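Local coordinates for protein yeast glycogen phosphorylase (Saccharomyces cerevisiae, PDB 1YGP) that is a pyridoxal-5'-phosphate-containing glycogen phosphorylase of the carbohydrate phosphorylase family, built on the two-domain GT-B fold, at residues I623-L627 with S786-I791. Residues are numbered along the deposited sequence; the frame is centred on the assembly and turned at random.
Sequences IYRYL and SVLSYI
Ile623 splits its two branches between three residues of 786-791. A chi1 of -61° sets its CG1 beside the backbone N and turns CG2 anti to it; CG2 meets Val787 CG1 at 3.6 Å and reaches Tyr790 CD2 obliquely, also at 3.6 Å. The other branch runs out extended until CD1 lies 3.6 Å from Ile791 CG2, the two side chains crossing at about a right angle. The closest CA atoms of the two segments are those of Tyr624 and Val787, 5.8 Å apart; Val787 CG1 sits against the Tyr624 backbone and 3.9 Å from its CB. Tyr626 adds a light touch, with the Tyr790 hydroxyl near the plane of its ring, at the edge. Leu627 closes the patch: CD1 stands over the centre of one Tyr790 face in a CH-pi contact, 3.5 Å from the centroid, and CD2 packs 3.6 Å from Tyr790 CG. The touching groups are mostly methyl carbons and the Tyr790 ring, and no hydrogen bond links the segments. The axes of 623-627 and 786-790, parts of helices 615-634 and 782-790, come within 9.8 Å at 91°. Helix 662-678 packs on Ile623 and Tyr626, helix 805-813 on Ile791, and Phe824 and Leu828 of helix 820-840 on the Tyr624 side chain; helix 615-634 follows strand 601-606 in the C-terminal Rossmann-like domain of the GT-B fold.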
loop_
_atom_site.group_PDB
_atom_site.type_symbol
_atom_site.label_atom_id
_atom_site.label_comp_id
_atom_site.label_asym_id
_atom_site.label_seq_id
_atom_site.Cartn_x
_atom_site.Cartn_y
_atom_site.Cartn_z
ATOM N N ILE A 623 -46.379 6.519 -0.651
ATOM C CA ILE A 623 -47.118 7.628 -0.075
ATOM C C ILE A 623 -48.599 7.441 -0.344
ATOM O O ILE A 623 -49.339 7.531 0.635
ATOM C CB ILE A 623 -46.667 8.978 -0.651
ATOM C CG1 ILE A 623 -45.194 9.236 -0.363
ATOM C CG2 ILE A 623 -47.482 10.079 0.007
ATOM C CD1 ILE A 623 -44.650 10.484 -1.075
ATOM N N TYR A 624 -49.052 7.114 -1.566
ATOM C CA TYR A 624 -50.469 6.884 -1.844
ATOM C C TYR A 624 -51.066 5.903 -0.843
ATOM O O TYR A 624 -52.049 6.248 -0.182
ATOM C CB TYR A 624 -50.700 6.323 -3.268
ATOM C CG TYR A 624 -52.149 5.861 -3.472
ATOM C CD1 TYR A 624 -53.164 6.795 -3.710
ATOM C CD2 TYR A 624 -52.470 4.503 -3.310
ATOM C CE1 TYR A 624 -54.490 6.369 -3.768
ATOM C CE2 TYR A 624 -53.791 4.075 -3.363
ATOM C CZ TYR A 624 -54.794 5.013 -3.592
ATOM O OH TYR A 624 -56.105 4.581 -3.653
ATOM N N ARG A 625 -50.518 4.700 -0.716
ATOM C CA ARG A 625 -51.038 3.724 0.210
ATOM C C ARG A 625 -51.088 4.352 1.594
ATOM O O ARG A 625 -52.175 4.369 2.163
ATOM C CB ARG A 625 -50.138 2.495 0.206
ATOM C CG ARG A 625 -50.555 1.435 1.224
ATOM C CD ARG A 625 -49.495 0.367 1.362
ATOM N NE ARG A 625 -49.857 -0.872 0.695
ATOM C CZ ARG A 625 -49.969 -1.996 1.413
ATOM N NH1 ARG A 625 -49.768 -1.997 2.746
ATOM N NH2 ARG A 625 -50.228 -3.144 0.793
ATOM N N TYR A 626 -50.016 4.959 2.109
ATOM C CA TYR A 626 -50.001 5.577 3.434
ATOM C C TYR A 626 -51.137 6.594 3.631
ATOM O O TYR A 626 -51.857 6.580 4.640
ATOM C CB TYR A 626 -48.662 6.273 3.654
ATOM C CG TYR A 626 -48.549 6.967 4.996
ATOM C CD1 TYR A 626 -48.562 6.210 6.172
ATOM C CD2 TYR A 626 -48.390 8.356 5.049
ATOM C CE1 TYR A 626 -48.406 6.844 7.409
ATOM C CE2 TYR A 626 -48.232 8.994 6.283
ATOM C CZ TYR A 626 -48.237 8.233 7.455
ATOM O OH TYR A 626 -48.043 8.852 8.679
ATOM N N LEU A 627 -51.324 7.475 2.654
ATOM C CA LEU A 627 -52.391 8.458 2.694
ATOM C C LEU A 627 -53.765 7.798 2.736
ATOM O O LEU A 627 -54.652 8.224 3.483
ATOM C CB LEU A 627 -52.247 9.358 1.475
ATOM C CG LEU A 627 -51.912 10.820 1.713
ATOM C CD1 LEU A 627 -51.050 11.043 2.960
ATOM C CD2 LEU A 627 -51.236 11.293 0.447
ATOM N N SER A 786 -53.111 13.422 -5.344
ATOM C CA SER A 786 -53.134 13.447 -3.905
ATOM C C SER A 786 -51.691 13.362 -3.452
ATOM O O SER A 786 -51.266 14.254 -2.711
ATOM C CB SER A 786 -53.936 12.270 -3.396
ATOM O OG SER A 786 -55.264 12.375 -3.900
ATOM N N VAL A 787 -50.864 12.427 -3.938
ATOM C CA VAL A 787 -49.505 12.386 -3.427
ATOM C C VAL A 787 -48.704 13.591 -3.870
ATOM O O VAL A 787 -48.032 14.152 -2.999
ATOM C CB VAL A 787 -48.737 11.100 -3.829
ATOM C CG1 VAL A 787 -49.348 9.994 -3.039
ATOM C CG2 VAL A 787 -48.882 10.690 -5.263
ATOM N N LEU A 788 -48.793 14.116 -5.095
ATOM C CA LEU A 788 -47.972 15.275 -5.417
ATOM C C LEU A 788 -48.314 16.517 -4.587
ATOM O O LEU A 788 -47.408 17.247 -4.169
ATOM C CB LEU A 788 -48.065 15.581 -6.915
ATOM C CG LEU A 788 -47.440 14.513 -7.843
ATOM C CD1 LEU A 788 -47.210 15.122 -9.205
ATOM C CD2 LEU A 788 -46.071 14.053 -7.355
ATOM N N SER A 789 -49.585 16.719 -4.226
ATOM C CA SER A 789 -49.973 17.824 -3.364
ATOM C C SER A 789 -49.493 17.546 -1.957
ATOM O O SER A 789 -49.069 18.458 -1.259
ATOM C CB SER A 789 -51.480 17.989 -3.322
ATOM O OG SER A 789 -51.987 18.176 -4.641
ATOM N N TYR A 790 -49.509 16.285 -1.521
ATOM C CA TYR A 790 -49.096 15.949 -0.168
ATOM C C TYR A 790 -47.581 16.115 0.052
ATOM O O TYR A 790 -47.079 16.008 1.187
ATOM C CB TYR A 790 -49.552 14.504 0.126
ATOM C CG TYR A 790 -49.170 14.064 1.526
ATOM C CD1 TYR A 790 -49.807 14.633 2.626
ATOM C CD2 TYR A 790 -48.124 13.161 1.706
ATOM C CE1 TYR A 790 -49.392 14.312 3.911
ATOM C CE2 TYR A 790 -47.702 12.836 2.990
ATOM C CZ TYR A 790 -48.338 13.419 4.085
ATOM O OH TYR A 790 -47.880 13.139 5.360
ATOM N N ILE A 791 -46.782 16.286 -0.995
ATOM C CA ILE A 791 -45.380 16.522 -0.753
ATOM C C ILE A 791 -45.024 17.934 -1.160
ATOM O O ILE A 791 -43.838 18.268 -1.051
ATOM C CB ILE A 791 -44.439 15.509 -1.524
ATOM C CG1 ILE A 791 -44.432 15.756 -3.014
ATOM C CG2 ILE A 791 -44.903 14.076 -1.245
ATOM C CD1 ILE A 791 -43.256 14.967 -3.619
#